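Arginine decarboxylase (Campylobacter jejuni subsp. jejuni, PDB 3NZP) probably catalyses the pyridoxal-phosphate-dependent decarboxylation of arginine to agmatine, a step in the biosynthesis of polyamines such as spermidine. Local coordinates at residues 447-461 with 513-527. Numbering follows the deposited sequence.
With PLP (pyridoxal-5'-phosphate), chain E.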
ATOM      1  N   PHE B 447      -4.027  -3.513   6.635  1.00 85.59           N
ATOM      2  CA  PHE B 447      -3.078  -3.288   5.562  1.00 82.53           C
ATOM      3  C   PHE B 447      -3.363  -4.288   4.468  1.00 84.10           C
ATOM      4  O   PHE B 447      -3.074  -4.047   3.302  1.00 88.37           O
ATOM      5  CB  PHE B 447      -1.644  -3.468   6.055  1.00 85.54           C
ATOM      6  CG  PHE B 447      -1.145  -2.323   6.884  1.00 93.48           C
ATOM      7  CD1 PHE B 447      -1.697  -2.062   8.137  1.00 94.25           C
ATOM      8  CD2 PHE B 447      -0.152  -1.474   6.397  1.00 91.03           C
ATOM      9  CE1 PHE B 447      -1.269  -0.974   8.889  1.00 93.62           C
ATOM     10  CE2 PHE B 447       0.281  -0.381   7.142  1.00 92.93           C
ATOM     11  CZ  PHE B 447      -0.280  -0.129   8.390  1.00 94.03           C
ATOM     12  N   GLN B 448      -3.937  -5.420   4.852  1.00 87.88           N
ATOM     13  CA  GLN B 448      -4.248  -6.460   3.891  1.00 88.55           C
ATOM     14  C   GLN B 448      -5.554  -6.216   3.156  1.00 89.60           C
ATOM     15  O   GLN B 448      -5.554  -6.040   1.939  1.00 97.11           O
ATOM     16  CB  GLN B 448      -4.293  -7.829   4.573  1.00 86.25           C
ATOM     17  CG  GLN B 448      -4.821  -8.959   3.682  1.00 85.16           C
ATOM     18  CD  GLN B 448      -3.924  -9.272   2.482  1.00 81.84           C
ATOM     19  OE1 GLN B 448      -4.367  -9.893   1.510  1.00 81.94           O
ATOM     20  NE2 GLN B 448      -2.664  -8.859   2.553  1.00 64.70           N
ATOM     21  N   SER B 449      -6.665  -6.195   3.883  1.00 82.56           N
ATOM     22  CA  SER B 449      -7.961  -6.006   3.244  1.00 84.24           C
ATOM     23  C   SER B 449      -8.363  -4.562   3.030  1.00 87.59           C
ATOM     24  O   SER B 449      -9.258  -4.282   2.240  1.00 82.69           O
ATOM     25  CB  SER B 449      -9.050  -6.696   4.053  1.00 85.49           C
ATOM     26  OG  SER B 449      -8.728  -8.052   4.261  1.00 99.02           O
HETATM   27  N   MSE B 450      -7.710  -3.646   3.734  1.00 95.20           N
HETATM   28  CA  MSE B 450      -8.049  -2.231   3.612  1.00102.45           C
HETATM   29  C   MSE B 450      -6.848  -1.311   3.504  1.00103.10           C
HETATM   30  O   MSE B 450      -6.566  -0.515   4.405  1.00106.31           O
HETATM   31  CB  MSE B 450      -8.921  -1.795   4.793  1.00111.73           C
HETATM   32  CG  MSE B 450     -10.400  -2.081   4.604  1.00118.93           C
HETATM   33 SE   MSE B 450     -11.376  -2.242   6.276  1.00138.69          SE
HETATM   34  CE  MSE B 450     -11.228  -4.141   6.536  1.00126.04           C
ATOM     35  N   PRO B 451      -6.121  -1.404   2.386  1.00101.39           N
ATOM     36  CA  PRO B 451      -4.940  -0.567   2.162  1.00 98.81           C
ATOM     37  C   PRO B 451      -5.301   0.914   1.971  1.00 93.68           C
ATOM     38  O   PRO B 451      -4.615   1.786   2.501  1.00 89.04           O
ATOM     39  CB  PRO B 451      -4.312  -1.197   0.919  1.00102.48           C
ATOM     40  CG  PRO B 451      -5.508  -1.711   0.168  1.00100.24           C
ATOM     41  CD  PRO B 451      -6.334  -2.338   1.263  1.00 99.68           C
ATOM     42  N   ASP B 452      -6.382   1.185   1.226  1.00 90.06           N
ATOM     43  CA  ASP B 452      -6.834   2.563   0.965  1.00 81.02           C
ATOM     44  C   ASP B 452      -7.036   3.337   2.253  1.00 76.83           C
ATOM     45  O   ASP B 452      -7.169   4.557   2.227  1.00 73.00           O
ATOM     46  CB  ASP B 452      -8.144   2.595   0.157  1.00 75.71           C
ATOM     47  CG  ASP B 452      -7.915   2.840  -1.331  1.00 77.29           C
ATOM     48  OD1 ASP B 452      -8.893   3.153  -2.063  1.00 70.29           O
ATOM     49  OD2 ASP B 452      -6.753   2.717  -1.767  1.00 76.79           O
ATOM     50  N   PHE B 453      -7.072   2.630   3.376  1.00 75.15           N
ATOM     51  CA  PHE B 453      -7.246   3.296   4.652  1.00 81.13           C
ATOM     52  C   PHE B 453      -5.898   3.890   5.077  1.00 84.94           C
ATOM     53  O   PHE B 453      -5.824   5.047   5.490  1.00 83.28           O
ATOM     54  CB  PHE B 453      -7.761   2.315   5.710  1.00 79.93           C
ATOM     55  CG  PHE B 453      -8.299   2.990   6.939  1.00 97.56           C
ATOM     56  CD1 PHE B 453      -9.511   3.683   6.899  1.00105.14           C
ATOM     57  CD2 PHE B 453      -7.573   2.982   8.130  1.00103.08           C
ATOM     58  CE1 PHE B 453      -9.992   4.365   8.031  1.00109.71           C
ATOM     59  CE2 PHE B 453      -8.042   3.660   9.265  1.00105.39           C
ATOM     60  CZ  PHE B 453      -9.252   4.352   9.214  1.00108.95           C
ATOM     61  N   TRP B 454      -4.831   3.104   4.947  1.00 88.87           N
ATOM     62  CA  TRP B 454      -3.483   3.544   5.314  1.00 86.41           C
ATOM     63  C   TRP B 454      -2.860   4.434   4.238  1.00 82.18           C
ATOM     64  O   TRP B 454      -2.189   5.425   4.543  1.00 74.20           O
ATOM     65  CB  TRP B 454      -2.580   2.329   5.529  1.00 91.73           C
ATOM     66  CG  TRP B 454      -1.142   2.684   5.760  1.00 98.61           C
ATOM     67  CD1 TRP B 454      -0.529   2.886   6.963  1.00 96.05           C
ATOM     68  CD2 TRP B 454      -0.135   2.895   4.754  1.00101.06           C
ATOM     69  NE1 TRP B 454       0.795   3.204   6.771  1.00 97.13           N
ATOM     70  CE2 TRP B 454       1.063   3.219   5.425  1.00 97.73           C
ATOM     71  CE3 TRP B 454      -0.131   2.843   3.347  1.00 98.43           C
ATOM     72  CZ2 TRP B 454       2.257   3.487   4.740  1.00 92.28           C
ATOM     73  CZ3 TRP B 454       1.059   3.109   2.667  1.00 83.86           C
ATOM     74  CH2 TRP B 454       2.233   3.428   3.368  1.00 82.66           C
ATOM     75  N   GLY B 455      -3.077   4.057   2.979  1.00 80.49           N
ATOM     76  CA  GLY B 455      -2.541   4.812   1.860  1.00 86.44           C
ATOM     77  C   GLY B 455      -3.096   6.224   1.797  1.00 92.48           C
ATOM     78  O   GLY B 455      -2.329   7.194   1.783  1.00 95.33           O
ATOM     79  N   LEU B 456      -4.426   6.341   1.753  1.00 90.33           N
ATOM     80  CA  LEU B 456      -5.092   7.649   1.711  1.00 83.25           C
ATOM     81  C   LEU B 456      -6.163   7.817   2.791  1.00 81.33           C
ATOM     82  O   LEU B 456      -6.350   6.954   3.660  1.00 78.94           O
ATOM     83  CB  LEU B 456      -5.723   7.912   0.336  1.00 78.12           C
ATOM     84  CG  LEU B 456      -6.636   6.854  -0.292  1.00 79.43           C
ATOM     85  CD1 LEU B 456      -7.666   7.519  -1.185  1.00 76.49           C
ATOM     86  CD2 LEU B 456      -5.794   5.866  -1.081  1.00 77.62           C
ATOM     87  N   GLU B 457      -6.873   8.935   2.728  1.00 79.46           N
ATOM     88  CA  GLU B 457      -7.918   9.213   3.705  1.00 88.81           C
ATOM     89  C   GLU B 457      -9.060   8.172   3.659  1.00 90.35           C
ATOM     90  O   GLU B 457      -9.748   7.949   4.669  1.00 89.69           O
ATOM     91  CB  GLU B 457      -8.457  10.653   3.482  1.00 91.52           C
ATOM     92  CG  GLU B 457      -9.863  10.941   4.041  1.00 92.55           C
ATOM     93  CD  GLU B 457     -10.962  10.857   2.946  1.00 93.90           C
ATOM     94  OE1 GLU B 457     -10.893   9.945   2.049  1.00 90.09           O
ATOM     95  OE2 GLU B 457     -11.890  11.721   2.980  1.00 86.08           O
ATOM     96  N   GLN B 458      -9.234   7.531   2.498  1.00 89.61           N
ATOM     97  CA  GLN B 458     -10.285   6.520   2.267  1.00 84.62           C
ATOM     98  C   GLN B 458     -10.829   5.826   3.525  1.00 78.43           C
ATOM     99  O   GLN B 458     -10.113   5.091   4.205  1.00 79.55           O
ATOM    100  CB  GLN B 458      -9.784   5.445   1.278  1.00 80.31           C
ATOM    101  CG  GLN B 458     -10.900   4.619   0.687  1.00 69.80           C
ATOM    102  CD  GLN B 458     -11.978   5.504   0.105  1.00 73.57           C
ATOM    103  OE1 GLN B 458     -11.760   6.206  -0.888  1.00 61.85           O
ATOM    104  NE2 GLN B 458     -13.148   5.494   0.737  1.00 69.61           N
ATOM    105  N   ASN B 459     -12.102   6.058   3.827  1.00 69.47           N
ATOM    106  CA  ASN B 459     -12.716   5.457   5.001  1.00 61.82           C
ATOM    107  C   ASN B 459     -13.852   4.537   4.592  1.00 53.38           C
ATOM    108  O   ASN B 459     -14.685   4.903   3.767  1.00 50.87           O
ATOM    109  CB  ASN B 459     -13.240   6.549   5.941  1.00 62.91           C
ATOM    110  CG  ASN B 459     -12.625   6.463   7.339  1.00 75.66           C
ATOM    111  OD1 ASN B 459     -11.586   7.095   7.625  1.00 76.91           O
ATOM    112  ND2 ASN B 459     -13.249   5.661   8.215  1.00 75.26           N
ATOM    113  N   PHE B 460     -13.892   3.340   5.165  1.00 49.20           N
ATOM    114  CA  PHE B 460     -14.952   2.405   4.818  1.00 41.47           C
ATOM    115  C   PHE B 460     -15.974   2.299   5.922  1.00 39.25           C
ATOM    116  O   PHE B 460     -15.628   2.261   7.102  1.00 40.85           O
ATOM    117  CB  PHE B 460     -14.391   1.016   4.536  1.00 43.07           C
ATOM    118  CG  PHE B 460     -13.366   0.995   3.462  1.00 48.88           C
ATOM    119  CD1 PHE B 460     -12.028   1.264   3.754  1.00 54.57           C
ATOM    120  CD2 PHE B 460     -13.733   0.742   2.146  1.00 45.48           C
ATOM    121  CE1 PHE B 460     -11.071   1.282   2.743  1.00 56.84           C
ATOM    122  CE2 PHE B 460     -12.786   0.757   1.125  1.00 48.50           C
ATOM    123  CZ  PHE B 460     -11.450   1.029   1.422  1.00 46.84           C
ATOM    124  N   PRO B 461     -17.258   2.253   5.554  1.00 36.48           N
ATOM    125  CA  PRO B 461     -18.281   2.146   6.588  1.00 37.79           C
ATOM    126  C   PRO B 461     -18.054   0.924   7.453  1.00 40.89           C
ATOM    127  O   PRO B 461     -17.689  -0.144   6.957  1.00 43.13           O
ATOM    128  CB  PRO B 461     -19.582   2.082   5.789  1.00 33.95           C
ATOM    129  CG  PRO B 461     -19.155   1.528   4.458  1.00 41.93           C
ATOM    130  CD  PRO B 461     -17.857   2.251   4.209  1.00 37.91           C
ATOM    131  N   PHE B 513     -16.897  -4.465   7.352  1.00 35.66           N
ATOM    132  CA  PHE B 513     -16.321  -3.340   6.645  1.00 36.61           C
ATOM    133  C   PHE B 513     -16.882  -3.415   5.238  1.00 42.77           C
ATOM    134  O   PHE B 513     -16.598  -4.365   4.503  1.00 46.77           O
ATOM    135  CB  PHE B 513     -14.822  -3.478   6.648  1.00 33.47           C
ATOM    136  CG  PHE B 513     -14.245  -3.571   8.022  1.00 42.62           C
ATOM    137  CD1 PHE B 513     -13.840  -2.421   8.700  1.00 40.23           C
ATOM    138  CD2 PHE B 513     -14.118  -4.806   8.651  1.00 36.23           C
ATOM    139  CE1 PHE B 513     -13.311  -2.500   9.980  1.00 33.19           C
ATOM    140  CE2 PHE B 513     -13.591  -4.897   9.929  1.00 34.67           C
ATOM    141  CZ  PHE B 513     -13.186  -3.738  10.598  1.00 40.87           C
ATOM    142  N   PHE B 514     -17.687  -2.419   4.873  1.00 38.68           N
ATOM    143  CA  PHE B 514     -18.336  -2.406   3.565  1.00 35.90           C
ATOM    144  C   PHE B 514     -17.702  -1.555   2.463  1.00 31.62           C
ATOM    145  O   PHE B 514     -16.851  -0.713   2.724  1.00 30.81           O
ATOM    146  CB  PHE B 514     -19.810  -2.013   3.739  1.00 34.72           C
ATOM    147  CG  PHE B 514     -20.576  -2.930   4.668  1.00 37.94           C
ATOM    148  CD1 PHE B 514     -20.301  -2.939   6.037  1.00 30.83           C
ATOM    149  CD2 PHE B 514     -21.537  -3.824   4.166  1.00 39.00           C
ATOM    150  CE1 PHE B 514     -20.956  -3.832   6.901  1.00 28.95           C
ATOM    151  CE2 PHE B 514     -22.203  -4.729   5.021  1.00 36.79           C
ATOM    152  CZ  PHE B 514     -21.913  -4.730   6.394  1.00 32.01           C
ATOM    153  N   LEU B 515     -18.122  -1.808   1.225  1.00 27.31           N
ATOM    154  CA  LEU B 515     -17.631  -1.056   0.080  1.00 23.95           C
ATOM    155  C   LEU B 515     -16.153  -1.267  -0.107  1.00 24.31           C
ATOM    156  O   LEU B 515     -15.440  -0.430  -0.664  1.00 31.04           O
ATOM    157  CB  LEU B 515     -17.916   0.427   0.296  1.00 26.69           C
ATOM    158  CG  LEU B 515     -19.339   0.894  -0.019  1.00 23.15           C
ATOM    159  CD1 LEU B 515     -20.384  -0.132   0.355  1.00 10.43           C
ATOM    160  CD2 LEU B 515     -19.557   2.193   0.729  1.00 29.58           C
ATOM    161  N   VAL B 516     -15.701  -2.422   0.336  1.00 28.63           N
ATOM    162  CA  VAL B 516     -14.298  -2.754   0.264  1.00 29.77           C
ATOM    163  C   VAL B 516     -13.976  -3.597  -0.978  1.00 28.04           C
ATOM    164  O   VAL B 516     -12.882  -4.139  -1.114  1.00 25.87           O
ATOM    165  CB  VAL B 516     -13.924  -3.479   1.557  1.00 27.45           C
ATOM    166  CG1 VAL B 516     -14.489  -4.889   1.546  1.00 27.96           C
ATOM    167  CG2 VAL B 516     -12.450  -3.435   1.755  1.00 40.55           C
ATOM    168  N   GLY B 517     -14.929  -3.667  -1.901  1.00 27.20           N
ATOM    169  CA  GLY B 517     -14.738  -4.456  -3.104  1.00 28.43           C
ATOM    170  C   GLY B 517     -13.960  -3.796  -4.233  1.00 32.64           C
ATOM    171  O   GLY B 517     -13.838  -4.355  -5.321  1.00 28.09           O
ATOM    172  N   ALA B 518     -13.418  -2.612  -4.002  1.00 26.53           N
ATOM    173  CA  ALA B 518     -12.670  -1.961  -5.059  1.00 26.20           C
ATOM    174  C   ALA B 518     -11.295  -1.483  -4.589  1.00 34.67           C
ATOM    175  O   ALA B 518     -11.161  -0.855  -3.533  1.00 29.67           O
ATOM    176  CB  ALA B 518     -13.466  -0.807  -5.609  1.00 24.26           C
ATOM    177  N   TYR B 519     -10.268  -1.806  -5.367  1.00 38.77           N
ATOM    178  CA  TYR B 519      -8.924  -1.389  -5.027  1.00 37.90           C
ATOM    179  C   TYR B 519      -8.316  -1.927  -3.714  1.00 39.98           C
ATOM    180  O   TYR B 519      -7.133  -1.733  -3.473  1.00 45.23           O
ATOM    181  CB  TYR B 519      -8.878   0.134  -5.008  1.00 32.29           C
ATOM    182  CG  TYR B 519      -9.016   0.745  -6.370  1.00 31.10           C
ATOM    183  CD1 TYR B 519      -8.133   0.393  -7.389  1.00 32.85           C
ATOM    184  CD2 TYR B 519      -9.988   1.718  -6.634  1.00 24.35           C
ATOM    185  CE1 TYR B 519      -8.200   0.999  -8.633  1.00 34.86           C
ATOM    186  CE2 TYR B 519     -10.066   2.335  -7.878  1.00 20.07           C
ATOM    187  CZ  TYR B 519      -9.162   1.972  -8.871  1.00 31.02           C
ATOM    188  OH  TYR B 519      -9.158   2.602 -10.089  1.00 39.28           O
ATOM    189  N   GLN B 520      -9.077  -2.600  -2.862  1.00 38.27           N
ATOM    190  CA  GLN B 520      -8.480  -3.075  -1.617  1.00 35.86           C
ATOM    191  C   GLN B 520      -7.704  -4.353  -1.737  1.00 42.07           C
ATOM    192  O   GLN B 520      -6.590  -4.465  -1.237  1.00 44.13           O
ATOM    193  CB  GLN B 520      -9.542  -3.263  -0.561  1.00 37.49           C
ATOM    194  CG  GLN B 520     -10.303  -2.009  -0.372  1.00 52.26           C
ATOM    195  CD  GLN B 520      -9.367  -0.864  -0.110  1.00 57.50           C
ATOM    196  OE1 GLN B 520      -8.746  -0.796   0.947  1.00 47.66           O
ATOM    197  NE2 GLN B 520      -9.243   0.045  -1.087  1.00 61.80           N
ATOM    198  N   GLU B 521      -8.295  -5.334  -2.393  1.00 47.34           N
ATOM    199  CA  GLU B 521      -7.623  -6.601  -2.535  1.00 46.58           C
ATOM    200  C   GLU B 521      -6.376  -6.455  -3.391  1.00 46.84           C
ATOM    201  O   GLU B 521      -5.340  -7.041  -3.066  1.00 46.89           O
ATOM    202  CB  GLU B 521      -8.572  -7.614  -3.150  1.00 50.30           C
ATOM    203  CG  GLU B 521      -9.947  -7.611  -2.526  1.00 44.60           C
ATOM    204  CD  GLU B 521     -10.802  -8.699  -3.093  1.00 47.16           C
ATOM    205  OE1 GLU B 521     -10.424  -9.877  -2.930  1.00 52.69           O
ATOM    206  OE2 GLU B 521     -11.840  -8.382  -3.711  1.00 52.62           O
ATOM    207  N   VAL B 522      -6.477  -5.678  -4.472  1.00 52.51           N
ATOM    208  CA  VAL B 522      -5.349  -5.458  -5.385  1.00 63.87           C
ATOM    209  C   VAL B 522      -4.216  -4.732  -4.676  1.00 62.75           C
ATOM    210  O   VAL B 522      -3.043  -4.878  -5.027  1.00 65.69           O
ATOM    211  CB  VAL B 522      -5.755  -4.624  -6.648  1.00 59.48           C
ATOM    212  CG1 VAL B 522      -6.320  -5.539  -7.730  1.00 61.52           C
ATOM    213  CG2 VAL B 522      -6.778  -3.573  -6.277  1.00 60.86           C
ATOM    214  N   LEU B 523      -4.571  -3.954  -3.667  1.00 57.62           N
ATOM    215  CA  LEU B 523      -3.571  -3.224  -2.923  1.00 66.16           C
ATOM    216  C   LEU B 523      -3.322  -3.866  -1.566  1.00 71.58           C
ATOM    217  O   LEU B 523      -2.835  -3.214  -0.648  1.00 71.99           O
ATOM    218  CB  LEU B 523      -4.009  -1.768  -2.767  1.00 72.39           C
ATOM    219  CG  LEU B 523      -3.856  -0.845  -3.995  1.00 81.58           C
ATOM    220  CD1 LEU B 523      -4.399  -1.496  -5.277  1.00 68.98           C
ATOM    221  CD2 LEU B 523      -4.563   0.470  -3.694  1.00 75.46           C
ATOM    222  N   GLY B 524      -3.656  -5.152  -1.453  1.00 78.90           N
ATOM    223  CA  GLY B 524      -3.449  -5.879  -0.212  1.00 75.47           C
ATOM    224  C   GLY B 524      -1.969  -6.101   0.009  1.00 84.00           C
ATOM    225  O   GLY B 524      -1.419  -7.143  -0.370  1.00 82.83           O
HETATM  226  N   MSE B 525      -1.330  -5.101   0.615  1.00 88.86           N
HETATM  227  CA  MSE B 525       0.100  -5.129   0.905  1.00 89.48           C
HETATM  228  C   MSE B 525       0.543  -6.443   1.542  1.00 89.32           C
HETATM  229  O   MSE B 525       1.604  -6.967   1.193  1.00 86.88           O
HETATM  230  CB  MSE B 525       0.484  -3.958   1.820  1.00 97.09           C
HETATM  231  CG  MSE B 525       0.377  -2.577   1.186  1.00104.95           C
HETATM  232 SE   MSE B 525      -0.264  -1.274   2.506  1.00120.83          SE
HETATM  233  CE  MSE B 525       1.377  -1.116   3.553  1.00119.68           C
ATOM    234  N   LYS B 526      -0.260  -6.973   2.470  1.00 91.64           N
ATOM    235  CA  LYS B 526       0.082  -8.245   3.128  1.00 92.62           C
ATOM    236  C   LYS B 526       1.250  -7.994   4.099  1.00 91.10           C
ATOM    237  O   LYS B 526       2.332  -8.609   4.000  1.00 79.10           O
ATOM    238  CB  LYS B 526       0.447  -9.277   2.034  1.00 94.71           C
ATOM    239  CG  LYS B 526       1.103 -10.603   2.462  1.00 87.96           C
ATOM    240  CD  LYS B 526       1.522 -11.365   1.189  1.00 76.18           C
ATOM    241  CE  LYS B 526       2.432 -10.466   0.311  1.00 74.15           C
ATOM    242  NZ  LYS B 526       2.426 -10.624  -1.190  1.00 46.14           N
ATOM    243  N   HIS B 527       0.991  -7.075   5.035  1.00 85.00           N
ATOM    244  CA  HIS B 527       1.951  -6.649   6.051  1.00 82.66           C
ATOM    245  C   HIS B 527       2.752  -7.782   6.723  1.00 89.18           C
ATOM    246  O   HIS B 527       3.655  -8.356   6.102  1.00 97.63           O
ATOM    247  CB  HIS B 527       1.235  -5.793   7.093  1.00 73.31           C
ATOM    248  CG  HIS B 527       2.066  -4.662   7.599  1.00 79.46           C
ATOM    249  ND1 HIS B 527       2.776  -3.826   6.765  1.00 86.96           N
ATOM    250  CD2 HIS B 527       2.310  -4.233   8.858  1.00 90.53           C
ATOM    251  CE1 HIS B 527       3.426  -2.931   7.489  1.00 88.49           C
ATOM    252  NE2 HIS B 527       3.160  -3.158   8.763  1.00 92.47           N
TER
HETATM  253  N1  PLP E 701     -10.264   4.400 -16.903  1.00 67.11           N
HETATM  254  C2  PLP E 701      -8.931   4.409 -17.001  1.00 70.31           C
HETATM  255  C2A PLP E 701      -8.298   4.709 -18.333  1.00 59.62           C
HETATM  256  C3  PLP E 701      -8.125   4.112 -15.862  1.00 76.36           C
HETATM  257  O3  PLP E 701      -6.755   4.113 -15.959  1.00 79.52           O
HETATM  258  C4  PLP E 701      -8.794   3.839 -14.592  1.00 71.86           C
HETATM  259  C4A PLP E 701      -8.016   3.538 -13.373  1.00 51.54           C
HETATM  260  C5  PLP E 701     -10.242   3.848 -14.572  1.00 70.40           C
HETATM  261  C6  PLP E 701     -10.926   4.146 -15.758  1.00 71.54           C
HETATM  262  C5A PLP E 701     -11.034   3.558 -13.288  1.00 64.15           C
HETATM  263  O4P PLP E 701     -11.549   4.767 -12.702  1.00 52.96           O
HETATM  264  P   PLP E 701     -12.383   4.369 -11.369  1.00 35.39           P
HETATM  265  O1P PLP E 701     -13.147   5.550 -10.925  1.00 54.51           O
HETATM  266  O2P PLP E 701     -13.407   3.173 -11.658  1.00 37.56           O
HETATM  267  O3P PLP E 701     -11.377   3.936 -10.204  1.00 39.43           O
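Two mostly loop segments of the C-terminal beta domain meet here, beside the cofactor site and the subunit interface. Strand 462-464, which follows 447-461, pairs antiparallel with strand 510-513. Next to this pairing, Phe514 N donates to Pro461 O at 3.1 Å, nearly straight. In the middle, the Gln520 side chain reaches toward segment 447-461. Its CG lies anti to the carbonyl carbon and the chain bends at chi2 (-53°). This brings the amide beside Pro451 and Asp452, at the start of the short, weakly bonded helix 451-455. Gln520 OE1 accepts Asp452 N at 3.1 Å, though the position of OE1 is less certain. Gln520 NE2 donates to Ala518 O at 3.2 Å, in the carbonyl plane, within its own loop. Phe460 CZ comes obliquely to Gln520 CD at 3.2 Å, ring and amide planes 54° apart. Met450 (selenomethionine), poorly ordered, sets its CE over one face of Phe513, 3.8 Å from the ring centroid. At the far end the Phe447 ring stacks face to face on His527, centroids 4.3 Å apart and planes at 22°. Trp454 CB lies over the opposite face of the Phe447 ring, and CE of Met525 (selenomethionine) meets the edge of that ring. Leu523 and Met525 also pack against the second subunit. Tyr519 OH donates to PLP O3P at 2.6 Å. The contact is buried and mainly apolar and aromatic, with the Gln520 amide its polar centre, one residue from Tyr519.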